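Local coordinates for dicer Related Helicase (Caenorhabditis elegans, PDB 6M6S), which binds double-stranded RNA through this RIG-I-like C-terminal domain and, as a whole RNA helicase of the RNA interference pathway, probably hydrolyses ATP, at residues Lys8-Met13 against Phe97-Asp102; Asp60-Ser65 against Arg154-Gln159; Phe37-Trp42 against Arg130-Ala135; Ser15-Glu20 against Phe70-Asp75. All blocks are in the same frame, centred on the assembly; numbering follows the deposited sequence.

Contact 1 of 4, residues Lys8-Met13 against Phe97-Asp102; sequences KIYKLM and FVQESD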
# COMPACT_ATOMS: atom_id res chain seq x y z
N LYS B 8 -13.94 6.48 -12.87
CA LYS B 8 -13.52 5.25 -13.50
C LYS B 8 -13.89 3.97 -12.77
O LYS B 8 -13.88 3.92 -11.52
CB LYS B 8 -12.02 5.28 -13.67
CG LYS B 8 -11.59 6.50 -14.49
CD LYS B 8 -10.07 6.54 -14.71
CE LYS B 8 -9.67 7.76 -15.57
NZ LYS B 8 -8.22 8.13 -15.41
N ILE B 9 -14.18 2.93 -13.53
CA ILE B 9 -14.39 1.63 -12.96
C ILE B 9 -13.06 0.88 -12.90
O ILE B 9 -12.23 0.96 -13.83
CB ILE B 9 -15.40 0.85 -13.77
CG1 ILE B 9 -16.74 1.61 -13.69
CG2 ILE B 9 -15.50 -0.60 -13.28
CD1 ILE B 9 -17.86 0.98 -14.44
N TYR B 10 -12.82 0.22 -11.77
CA TYR B 10 -11.63 -0.56 -11.59
C TYR B 10 -11.94 -2.01 -11.48
O TYR B 10 -12.98 -2.39 -10.95
CB TYR B 10 -10.87 -0.12 -10.29
CG TYR B 10 -10.18 1.21 -10.46
CD1 TYR B 10 -10.91 2.39 -10.47
CD2 TYR B 10 -8.82 1.27 -10.58
CE1 TYR B 10 -10.30 3.63 -10.63
CE2 TYR B 10 -8.20 2.51 -10.75
CZ TYR B 10 -8.94 3.67 -10.73
OH TYR B 10 -8.33 4.88 -10.87
N LYS B 11 -11.01 -2.84 -11.95
CA LYS B 11 -11.08 -4.27 -11.69
C LYS B 11 -10.35 -4.57 -10.39
O LYS B 11 -9.25 -4.04 -10.15
CB LYS B 11 -10.38 -5.00 -12.81
CG LYS B 11 -11.22 -5.03 -14.07
CD LYS B 11 -10.53 -5.83 -15.15
CE LYS B 11 -11.08 -5.43 -16.52
NZ LYS B 11 -10.23 -6.02 -17.60
N LEU B 12 -10.91 -5.41 -9.52
CA LEU B 12 -10.20 -5.84 -8.31
C LEU B 12 -9.63 -7.23 -8.56
O LEU B 12 -10.41 -8.19 -8.81
CB LEU B 12 -11.17 -5.94 -7.12
CG LEU B 12 -11.44 -4.59 -6.42
CD1 LEU B 12 -11.92 -3.49 -7.33
CD2 LEU B 12 -12.40 -4.78 -5.21
N MET B 13 -8.30 -7.38 -8.47
CA MET B 13 -7.64 -8.64 -8.86
C MET B 13 -6.84 -9.18 -7.71
O MET B 13 -6.39 -8.40 -6.88
CB MET B 13 -6.61 -8.42 -9.97
CG MET B 13 -6.89 -7.27 -10.88
SD MET B 13 -8.15 -7.80 -12.00
CE MET B 13 -7.30 -8.93 -13.09
N PHE B 97 -5.66 -3.11 -7.78
CA PHE B 97 -6.73 -2.43 -8.50
C PHE B 97 -6.25 -2.07 -9.89
O PHE B 97 -5.16 -1.51 -10.04
CB PHE B 97 -7.14 -1.18 -7.74
CG PHE B 97 -7.65 -1.47 -6.36
CD1 PHE B 97 -8.98 -1.72 -6.14
CD2 PHE B 97 -6.78 -1.50 -5.30
CE1 PHE B 97 -9.42 -2.01 -4.86
CE2 PHE B 97 -7.21 -1.80 -4.01
CZ PHE B 97 -8.58 -2.03 -3.82
N VAL B 98 -7.03 -2.44 -10.92
CA VAL B 98 -6.55 -2.16 -12.28
C VAL B 98 -7.56 -1.28 -13.00
O VAL B 98 -8.76 -1.62 -13.02
CB VAL B 98 -6.37 -3.46 -13.04
CG1 VAL B 98 -6.14 -3.16 -14.55
CG2 VAL B 98 -5.29 -4.34 -12.38
N GLN B 99 -7.09 -0.20 -13.62
CA GLN B 99 -7.94 0.60 -14.51
C GLN B 99 -7.58 0.18 -15.92
O GLN B 99 -6.56 0.57 -16.46
CB GLN B 99 -7.70 2.10 -14.33
CG GLN B 99 -9.00 2.92 -14.50
CD GLN B 99 -9.64 2.72 -15.89
OE1 GLN B 99 -8.96 2.87 -16.91
NE2 GLN B 99 -10.92 2.35 -15.92
N GLU B 100 -8.44 -0.63 -16.55
CA GLU B 100 -8.18 -1.15 -17.90
C GLU B 100 -7.90 -0.12 -18.99
O GLU B 100 -7.01 -0.30 -19.83
CB GLU B 100 -9.36 -2.05 -18.33
CG GLU B 100 -10.71 -1.31 -18.40
CD GLU B 100 -11.55 -1.43 -17.12
OE1 GLU B 100 -12.75 -1.83 -17.25
OE2 GLU B 100 -11.05 -1.11 -16.00
N SER B 101 -8.65 0.98 -18.99
CA SER B 101 -8.49 1.94 -20.06
C SER B 101 -7.18 2.73 -19.98
O SER B 101 -6.56 3.05 -21.02
CB SER B 101 -9.67 2.90 -20.08
OG SER B 101 -10.81 2.18 -20.55
N ASP B 102 -6.80 3.05 -18.75
CA ASP B 102 -5.57 3.78 -18.47
C ASP B 102 -4.31 2.89 -18.45
O ASP B 102 -3.20 3.43 -18.32
CB ASP B 102 -5.67 4.47 -17.10
CG ASP B 102 -6.81 5.47 -17.04
OD1 ASP B 102 -7.29 5.92 -18.12
OD2 ASP B 102 -7.25 5.80 -15.91
O HOH W 1 -6.17 5.15 -13.41
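Two strands of the antiparallel sheet in the RIG-I-like C-terminal domain, 11-14 and 95-99, pair here through K11 and V98, which form a hydrogen-bonded pair. K11 N gives to V98 O and V98 N returns the bond to K11 O, both at 2.8 Å. L12 and F97 make the next, non-hydrogen-bonded pair, and their side chains run side by side on the same face, L12 CD1 lying 3.6 Å from F97 CD1. Branched and aromatic carbon suits this face, since W111 and V114 of helix 111-117 cover it. Q99 crosses Y10 at about a right angle and lays its CG over one face of the ring, 4.0 Å from the centroid, a CH-pi contact. Its bend at chi2 (-59°) turns the amide back, and Q99 NE2 reaches I9 O in the carbonyl plane at 2.8 Å. At the other end, Q99 OE1 accepts from D102 N at 2.8 Å, so both ends of one glutamine amide are engaged, tying the chain before strand 11-14 to the turn after strand 95-99. The extended chain of K8, long enough to reach the turn, passes Q99 CG and ends in a salt bridge from K8 NZ to D102 OD2, 2.6 Å, met on the syn side. A water donates to the same oxygen and makes a weak bond with Y10 OH. The arrangement is that of neighbouring antiparallel strands whose pairing is continued past the last bridge by side chains, at the end of a strand pair in an RLR C-terminal domain.

Contact 2 of 4, residues Asp60-Ser65 against Arg154-Gln159; sequences DNQPLS and RQHNKQ. With nucleotides of chain C.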
# COMPACT_ATOMS: atom_id res chain seq x y z
N ASP B 60 -25.41 -9.30 14.20
CA ASP B 60 -25.63 -8.63 12.93
C ASP B 60 -24.38 -8.41 12.11
O ASP B 60 -24.43 -7.86 11.01
CB ASP B 60 -26.30 -7.29 13.21
CG ASP B 60 -27.71 -7.45 13.74
OD1 ASP B 60 -28.64 -7.55 12.91
OD2 ASP B 60 -27.89 -7.50 14.97
N ASN B 61 -23.24 -8.79 12.66
CA ASN B 61 -22.02 -8.60 11.93
C ASN B 61 -21.06 -9.65 12.43
O ASN B 61 -20.35 -9.41 13.40
CB ASN B 61 -21.47 -7.17 12.18
CG ASN B 61 -20.26 -6.88 11.37
OD1 ASN B 61 -19.37 -7.70 11.25
ND2 ASN B 61 -20.23 -5.70 10.77
N GLN B 62 -21.10 -10.84 11.85
CA GLN B 62 -20.27 -11.96 12.33
C GLN B 62 -19.13 -12.23 11.38
O GLN B 62 -19.39 -12.58 10.24
CB GLN B 62 -21.13 -13.25 12.40
CG GLN B 62 -22.49 -13.05 13.02
CD GLN B 62 -23.26 -14.35 13.17
OE1 GLN B 62 -22.97 -15.35 12.49
NE2 GLN B 62 -24.22 -14.36 14.09
N PRO B 63 -17.86 -12.04 11.81
CA PRO B 63 -16.75 -12.50 10.96
C PRO B 63 -16.75 -14.03 10.95
O PRO B 63 -16.72 -14.62 12.02
CB PRO B 63 -15.50 -11.98 11.70
CG PRO B 63 -16.08 -10.89 12.70
CD PRO B 63 -17.37 -11.53 13.11
N LEU B 64 -16.79 -14.67 9.77
CA LEU B 64 -16.90 -16.14 9.74
C LEU B 64 -15.74 -16.80 8.95
O LEU B 64 -14.56 -16.55 9.26
CB LEU B 64 -18.26 -16.55 9.21
CG LEU B 64 -19.50 -16.08 9.98
CD1 LEU B 64 -20.80 -16.41 9.19
CD2 LEU B 64 -19.54 -16.76 11.39
N SER B 65 -16.04 -17.59 7.91
CA SER B 65 -15.03 -18.43 7.24
C SER B 65 -13.97 -17.63 6.49
O SER B 65 -14.24 -16.52 6.02
CB SER B 65 -15.74 -19.34 6.23
OG SER B 65 -16.91 -19.87 6.82
N ARG B 154 -23.25 -21.10 13.06
CA ARG B 154 -23.90 -21.77 14.18
C ARG B 154 -22.96 -21.78 15.38
O ARG B 154 -23.39 -21.60 16.53
CB ARG B 154 -24.34 -23.18 13.81
CG ARG B 154 -25.73 -23.23 13.12
CD ARG B 154 -26.42 -24.63 13.13
NE ARG B 154 -25.56 -25.63 12.49
CZ ARG B 154 -25.53 -25.87 11.18
NH1 ARG B 154 -26.35 -25.23 10.35
NH2 ARG B 154 -24.70 -26.77 10.70
N GLN B 155 -21.67 -22.02 15.14
CA GLN B 155 -20.68 -21.98 16.20
C GLN B 155 -20.51 -20.60 16.77
O GLN B 155 -20.22 -20.45 17.91
CB GLN B 155 -19.32 -22.43 15.73
CG GLN B 155 -19.15 -23.87 15.36
CD GLN B 155 -19.26 -24.81 16.54
OE1 GLN B 155 -18.70 -24.59 17.61
NE2 GLN B 155 -19.99 -25.87 16.34
N HIS B 156 -20.59 -19.59 15.92
CA HIS B 156 -20.49 -18.20 16.35
C HIS B 156 -21.68 -17.88 17.25
O HIS B 156 -21.53 -17.26 18.30
CB HIS B 156 -20.52 -17.27 15.15
CG HIS B 156 -20.37 -15.81 15.48
ND1 HIS B 156 -19.21 -15.11 15.28
CD2 HIS B 156 -21.25 -14.92 16.01
CE1 HIS B 156 -19.37 -13.86 15.65
NE2 HIS B 156 -20.60 -13.71 16.10
N ASN B 157 -22.88 -18.29 16.83
CA ASN B 157 -24.09 -17.98 17.59
C ASN B 157 -24.07 -18.64 18.94
O ASN B 157 -24.58 -18.10 19.93
CB ASN B 157 -25.34 -18.45 16.85
CG ASN B 157 -25.63 -17.61 15.63
OD1 ASN B 157 -25.14 -16.50 15.52
ND2 ASN B 157 -26.44 -18.14 14.72
N LYS B 158 -23.51 -19.84 18.98
CA LYS B 158 -23.47 -20.58 20.22
C LYS B 158 -22.58 -19.90 21.27
O LYS B 158 -22.95 -19.86 22.45
CB LYS B 158 -22.98 -21.98 19.97
CG LYS B 158 -22.95 -22.78 21.20
CD LYS B 158 -22.67 -24.23 20.89
CE LYS B 158 -22.66 -25.08 22.19
NZ LYS B 158 -21.51 -24.80 23.12
N GLN B 159 -21.44 -19.36 20.82
CA GLN B 159 -20.55 -18.55 21.68
C GLN B 159 -21.22 -17.25 22.11
O GLN B 159 -21.10 -16.81 23.27
CB GLN B 159 -19.25 -18.20 20.95
CG GLN B 159 -18.27 -19.36 20.80
CD GLN B 159 -17.90 -19.97 22.15
OE1 GLN B 159 -18.11 -21.15 22.38
NE2 GLN B 159 -17.33 -19.16 23.03
P C C 12 -22.10 0.07 17.35
OP1 C C 12 -23.57 0.29 17.23
OP2 C C 12 -21.59 -0.52 18.61
O5' C C 12 -21.59 -0.78 16.11
C5' C C 12 -22.09 -0.53 14.81
C4' C C 12 -21.44 -1.42 13.78
O4' C C 12 -20.01 -1.26 13.82
C3' C C 12 -21.62 -2.91 13.94
O3' C C 12 -22.90 -3.35 13.55
C2' C C 12 -20.52 -3.45 13.06
O2' C C 12 -20.92 -3.38 11.70
C1' C C 12 -19.40 -2.43 13.31
N1 C C 12 -18.43 -2.95 14.30
C2 C C 12 -17.40 -3.75 13.82
O2 C C 12 -17.33 -3.94 12.58
N3 C C 12 -16.50 -4.26 14.70
C4 C C 12 -16.65 -4.03 16.00
N4 C C 12 -15.76 -4.57 16.82
C5 C C 12 -17.71 -3.22 16.52
C6 C C 12 -18.57 -2.72 15.63
O HOH W 2 -16.76 -16.31 14.17
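Strand 61-65 and helix 154-159 run at 134° between their N-to-C directions, with the axes 9.5 Å apart at closest approach, and Q62 and H156 have the nearest CA atoms, 7.4 Å from each other. That separation is filled by side chains, chiefly Q62 and H156. Q62 CB sits over the centre of the H156 ring, a CH-pi contact of 3.7 Å to the centroid. The chain then extends past CG, so that Q62 CD lies 3.5 Å from H156 CD2. Amide and imidazole planes lie 24° apart and stacked, a fit that a flat, uncharged amide on a slim aliphatic stem can make. At the tip, Q62 NE2 donates to N157 OD1 at 2.7 Å, in the plane of that carbonyl, while the two amide planes are steeply turned against each other. Q62 OE1 is also taken, by the hydroxyl of S153, so both ends of this buried amide have partners. H156 reaches the strand because its CG is anti to the backbone N (chi1 -178°). L64 CD2 packs on its CB, and a water in the ring plane joins ND1 to P63 O, to which it donates. N61, just before Q62, points away from the helix and meets the RNA by a weak hydrogen bond from its ND2 to a cytidine O2' of chain C, 2.6 Å. In this RIG-I-like C-terminal domain, strand 61-69 thus lies between strands 45-48 and 75-82, turns N61 and P63 to the RNA, and packs Q62 and L64 on helix 140-167.

Contact 3 of 4, residues Phe37-Trp42 against Arg130-Ala135; sequences FDPSVW and RIMLNA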
# COMPACT_ATOMS: atom_id res chain seq x y z
N PHE B 37 -20.79 -6.83 -2.98
CA PHE B 37 -22.22 -7.12 -3.26
C PHE B 37 -22.46 -7.52 -4.71
O PHE B 37 -23.49 -7.20 -5.28
CB PHE B 37 -23.10 -5.89 -2.92
CG PHE B 37 -23.17 -5.59 -1.42
CD1 PHE B 37 -22.13 -4.92 -0.77
CD2 PHE B 37 -24.33 -5.94 -0.69
CE1 PHE B 37 -22.21 -4.64 0.62
CE2 PHE B 37 -24.39 -5.67 0.71
CZ PHE B 37 -23.32 -5.00 1.35
N ASP B 38 -21.53 -8.27 -5.30
CA ASP B 38 -21.72 -8.89 -6.63
C ASP B 38 -22.02 -10.38 -6.36
O ASP B 38 -21.13 -11.08 -5.85
CB ASP B 38 -20.43 -8.76 -7.46
CG ASP B 38 -20.48 -9.47 -8.78
OD1 ASP B 38 -21.51 -10.12 -9.11
OD2 ASP B 38 -19.48 -9.44 -9.52
N PRO B 39 -23.24 -10.85 -6.66
CA PRO B 39 -23.54 -12.26 -6.34
C PRO B 39 -22.66 -13.23 -7.11
O PRO B 39 -22.44 -14.38 -6.66
CB PRO B 39 -25.02 -12.40 -6.72
CG PRO B 39 -25.28 -11.29 -7.65
CD PRO B 39 -24.39 -10.13 -7.23
N SER B 40 -22.05 -12.76 -8.21
CA SER B 40 -21.15 -13.66 -8.97
C SER B 40 -19.82 -13.91 -8.33
O SER B 40 -19.10 -14.80 -8.77
CB SER B 40 -20.86 -13.07 -10.36
OG SER B 40 -22.07 -12.94 -11.05
N VAL B 41 -19.45 -13.09 -7.33
CA VAL B 41 -18.09 -13.13 -6.82
C VAL B 41 -17.78 -14.50 -6.19
O VAL B 41 -16.64 -14.94 -6.17
CB VAL B 41 -17.84 -12.00 -5.81
CG1 VAL B 41 -18.50 -12.30 -4.51
CG2 VAL B 41 -16.32 -11.81 -5.62
N TRP B 42 -18.84 -15.22 -5.74
CA TRP B 42 -18.54 -16.42 -5.00
C TRP B 42 -17.89 -17.51 -5.90
O TRP B 42 -17.18 -18.41 -5.39
CB TRP B 42 -19.82 -16.98 -4.37
CG TRP B 42 -20.43 -16.14 -3.24
CD1 TRP B 42 -21.62 -15.46 -3.26
CD2 TRP B 42 -19.91 -15.98 -1.91
NE1 TRP B 42 -21.88 -14.89 -2.05
CE2 TRP B 42 -20.87 -15.20 -1.19
CE3 TRP B 42 -18.73 -16.43 -1.25
CZ2 TRP B 42 -20.68 -14.83 0.14
CZ3 TRP B 42 -18.54 -16.09 0.07
CH2 TRP B 42 -19.55 -15.32 0.76
N ARG B 130 -30.39 -7.31 -1.21
CA ARG B 130 -31.35 -8.19 -1.86
C ARG B 130 -30.75 -9.05 -2.95
O ARG B 130 -31.09 -10.21 -3.04
CB ARG B 130 -32.49 -7.38 -2.42
CG ARG B 130 -33.25 -6.65 -1.35
CD ARG B 130 -34.35 -5.85 -2.00
NE ARG B 130 -35.30 -6.71 -2.72
CZ ARG B 130 -36.39 -7.22 -2.18
NH1 ARG B 130 -36.70 -6.97 -0.91
NH2 ARG B 130 -37.18 -7.98 -2.90
N ILE B 131 -29.83 -8.50 -3.76
CA ILE B 131 -29.24 -9.34 -4.81
C ILE B 131 -28.32 -10.42 -4.22
O ILE B 131 -28.02 -11.45 -4.87
CB ILE B 131 -28.51 -8.50 -5.90
CG1 ILE B 131 -28.25 -9.34 -7.16
CG2 ILE B 131 -27.24 -7.85 -5.36
CD1 ILE B 131 -29.25 -9.11 -8.28
N MET B 132 -27.85 -10.23 -2.97
CA MET B 132 -26.93 -11.20 -2.39
C MET B 132 -27.65 -12.32 -1.62
O MET B 132 -27.02 -13.33 -1.26
CB MET B 132 -25.91 -10.51 -1.47
CG MET B 132 -24.97 -9.60 -2.24
SD MET B 132 -23.94 -10.43 -3.42
CE MET B 132 -22.78 -11.24 -2.40
N LEU B 133 -28.93 -12.10 -1.35
CA LEU B 133 -29.71 -12.95 -0.45
C LEU B 133 -29.53 -14.45 -0.72
O LEU B 133 -29.08 -15.22 0.12
CB LEU B 133 -31.16 -12.61 -0.63
CG LEU B 133 -31.93 -11.95 0.50
CD1 LEU B 133 -31.00 -11.22 1.46
CD2 LEU B 133 -33.03 -11.03 -0.11
N ASN B 134 -29.81 -14.83 -1.95
CA ASN B 134 -29.74 -16.25 -2.24
C ASN B 134 -28.64 -16.59 -3.22
O ASN B 134 -28.76 -17.56 -3.98
CB ASN B 134 -31.09 -16.71 -2.77
CG ASN B 134 -32.23 -16.44 -1.81
OD1 ASN B 134 -33.21 -15.79 -2.17
ND2 ASN B 134 -32.09 -16.90 -0.58
N ALA B 135 -27.56 -15.82 -3.16
CA ALA B 135 -26.45 -15.93 -4.08
C ALA B 135 -25.73 -17.26 -3.95
O ALA B 135 -25.00 -17.64 -4.89
CB ALA B 135 -25.46 -14.77 -3.85
O HOH W 3 -22.59 -16.94 -7.16
O HOH W 4 -24.38 -14.07 -0.61
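Bends at chi2 (-63°) and chi3 (-74°) fold the chain of M132 into a hook that reaches the loop 37-42, and the near-anti chi1 of I131 (-164°) sends its CG1 to the ring of P39. The M132 side chain crosses that of F37 at about a right angle, its CG 4.0 Å from F37 CD2. Its sulfur then rests against the peptide between D38 and P39, 3.3 Å from P39 N, and the methyl CE ends 3.8 Å from W42 NE1. An unbranched, flexible thioether can thread past backbone and two aromatic rings in this way. P39 offers the opposite quality, a rigid ring: its CG meets I131 CG1 at 3.6 Å, while its CB meets A135 CB at 3.7 Å. The small A135 methyl also lies at the edge of the W42 indole, near its plane, 3.9 Å from W42 CD1. Together these contacts join the loop between strands 33-36 and 45-48 of the RIG-I-like domain to the last part of helix 126-132 and the type I turn from M132 to A135. The loop is shaped by an Asx turn, in which S40 N donates to D38 OD1 at 2.8 Å from above the carboxylate plane. No direct hydrogen bond crosses the contact; a water does so instead, accepting from W42 NE1 at 3.0 Å and donating to M132 O, which gives the buried indole N-H a partner. F37 also packs edge-to-face with F129.

Contact 4 of 4, residues Ser15-Glu20 against Phe70-Asp75; sequences SNCSKE and FHCKLD. With ZN (zinc ion), chain F.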
# COMPACT_ATOMS: atom_id res chain seq x y z
N SER B 15 -3.63 -10.08 -6.03
CA SER B 15 -2.28 -9.51 -6.18
C SER B 15 -1.26 -10.61 -6.48
O SER B 15 -0.20 -10.35 -7.04
CB SER B 15 -1.84 -8.74 -4.94
OG SER B 15 -2.53 -7.50 -4.76
N ASN B 16 -1.56 -11.82 -6.07
CA ASN B 16 -0.70 -12.98 -6.29
C ASN B 16 -0.76 -13.64 -7.68
O ASN B 16 0.29 -13.96 -8.27
CB ASN B 16 -0.98 -13.99 -5.17
CG ASN B 16 0.13 -14.98 -4.99
OD1 ASN B 16 1.28 -14.61 -4.68
ND2 ASN B 16 -0.18 -16.26 -5.21
N CYS B 17 -1.96 -13.84 -8.24
CA CYS B 17 -2.10 -14.49 -9.54
C CYS B 17 -2.84 -13.67 -10.63
O CYS B 17 -2.99 -14.18 -11.73
CB CYS B 17 -2.79 -15.85 -9.42
SG CYS B 17 -4.57 -15.72 -9.03
N SER B 18 -3.28 -12.45 -10.32
CA SER B 18 -4.03 -11.58 -11.27
C SER B 18 -5.41 -12.03 -11.67
O SER B 18 -5.94 -11.52 -12.64
CB SER B 18 -3.23 -11.31 -12.56
OG SER B 18 -1.98 -10.76 -12.19
N LYS B 19 -6.00 -12.98 -10.97
CA LYS B 19 -7.36 -13.38 -11.33
C LYS B 19 -8.34 -12.30 -10.86
O LYS B 19 -8.20 -11.78 -9.74
CB LYS B 19 -7.67 -14.71 -10.66
CG LYS B 19 -9.05 -15.26 -10.97
CD LYS B 19 -9.33 -16.40 -10.05
CE LYS B 19 -10.66 -16.99 -10.37
NZ LYS B 19 -10.75 -17.14 -11.85
N GLU B 20 -9.33 -11.97 -11.69
CA GLU B 20 -10.26 -10.89 -11.34
C GLU B 20 -11.35 -11.37 -10.39
O GLU B 20 -11.93 -12.42 -10.63
CB GLU B 20 -10.87 -10.28 -12.62
CG GLU B 20 -11.95 -9.22 -12.29
CD GLU B 20 -12.59 -8.58 -13.53
OE1 GLU B 20 -12.07 -8.76 -14.67
OE2 GLU B 20 -13.62 -7.88 -13.34
N PHE B 70 -9.86 -18.45 -5.76
CA PHE B 70 -10.21 -19.73 -6.41
C PHE B 70 -9.04 -20.33 -7.17
O PHE B 70 -8.86 -21.56 -7.18
CB PHE B 70 -11.41 -19.60 -7.37
CG PHE B 70 -11.93 -20.93 -7.91
CD1 PHE B 70 -12.79 -21.73 -7.15
CD2 PHE B 70 -11.56 -21.38 -9.18
CE1 PHE B 70 -13.26 -22.95 -7.63
CE2 PHE B 70 -12.03 -22.62 -9.68
CZ PHE B 70 -12.88 -23.40 -8.89
N HIS B 71 -8.22 -19.48 -7.78
CA HIS B 71 -7.17 -19.93 -8.66
C HIS B 71 -5.90 -20.37 -7.92
O HIS B 71 -5.38 -21.47 -8.16
CB HIS B 71 -6.78 -18.82 -9.65
CG HIS B 71 -5.87 -19.30 -10.73
ND1 HIS B 71 -4.58 -18.84 -10.89
CD2 HIS B 71 -6.05 -20.24 -11.69
CE1 HIS B 71 -4.01 -19.47 -11.91
NE2 HIS B 71 -4.88 -20.32 -12.41
N CYS B 72 -5.40 -19.49 -7.07
CA CYS B 72 -4.10 -19.70 -6.43
C CYS B 72 -4.21 -20.04 -4.94
O CYS B 72 -3.21 -20.48 -4.33
CB CYS B 72 -3.16 -18.52 -6.64
SG CYS B 72 -3.50 -17.08 -5.62
N LYS B 73 -5.42 -19.91 -4.40
CA LYS B 73 -5.73 -20.31 -3.01
C LYS B 73 -5.04 -19.39 -1.97
O LYS B 73 -5.03 -19.72 -0.76
CB LYS B 73 -5.40 -21.79 -2.72
CG LYS B 73 -6.53 -22.68 -3.28
CD LYS B 73 -6.17 -22.93 -4.72
CE LYS B 73 -7.17 -23.77 -5.47
NZ LYS B 73 -6.75 -23.82 -6.90
N LEU B 74 -4.50 -18.24 -2.41
CA LEU B 74 -4.01 -17.33 -1.40
C LEU B 74 -5.18 -16.83 -0.58
O LEU B 74 -6.29 -16.60 -1.13
CB LEU B 74 -3.33 -16.12 -2.07
CG LEU B 74 -2.37 -15.48 -1.02
CD1 LEU B 74 -1.20 -14.87 -1.59
CD2 LEU B 74 -3.08 -14.36 -0.51
N ASP B 75 -4.98 -16.69 0.73
CA ASP B 75 -6.03 -16.05 1.52
C ASP B 75 -6.26 -14.61 1.09
O ASP B 75 -5.32 -13.78 1.04
CB ASP B 75 -5.67 -16.07 2.98
CG ASP B 75 -6.86 -15.64 3.83
OD1 ASP B 75 -7.10 -14.39 3.90
OD2 ASP B 75 -7.57 -16.54 4.38
ZN ZN F . -4.91 -15.72 -6.82
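C17 and C72 meet at a four-cysteine zinc site built from two CxxC loops, which C14 and C69 complete. From C17, CB lies 3.9 Å from C72 CB and in the plane of the H71 ring at its edge, and SG, set between the backbone N and the carbonyl carbon (chi1 71°), binds zinc at 2.2 Å. The same sulfur receives two weak hydrogen bonds, from H71 ND1 at 3.6 Å and from K19 N within its own loop. C72 mirrors this with a like chi1 of 77°, its SG binding zinc at 2.3 Å and accepting from L74 N. Such N-H donors would be expected to spread the negative charge of the thiolates; two of them, from K19 and L74, are backbone groups. K19 contributes its aliphatic part: CD packs on H71 CB at 3.5 Å and CE on F70 CB. L74 lays CD1 against CB and CG of N16, an asparagine whose short amide can still reach the metal ligand. Its ND2 donates to C72 SG at 3.4 Å, almost straight at 169°, with the sulfur close to the amide plane.

Contacts 1 and 4 adjoin: strand 11-14 leads from the pairing of contact 1 into the first zinc loop, K11 packs against E20, and M13, in the given conformer, lies beside K19 and E20 with its side chain about 8 Å from the zinc ion. Contact 2 stands on the opposite side of the chain's centre from contact 1, their centres about 33 Å apart, and it is the one whose residues touch the bound RNA. Strand 61-69 links it to contact 4, because its far end carries C69 into the second zinc loop. Contact 3 lies between, its centre about 20 Å from those of contacts 2 and 4; helix 140-167, which follows its helix, also serves contact 2.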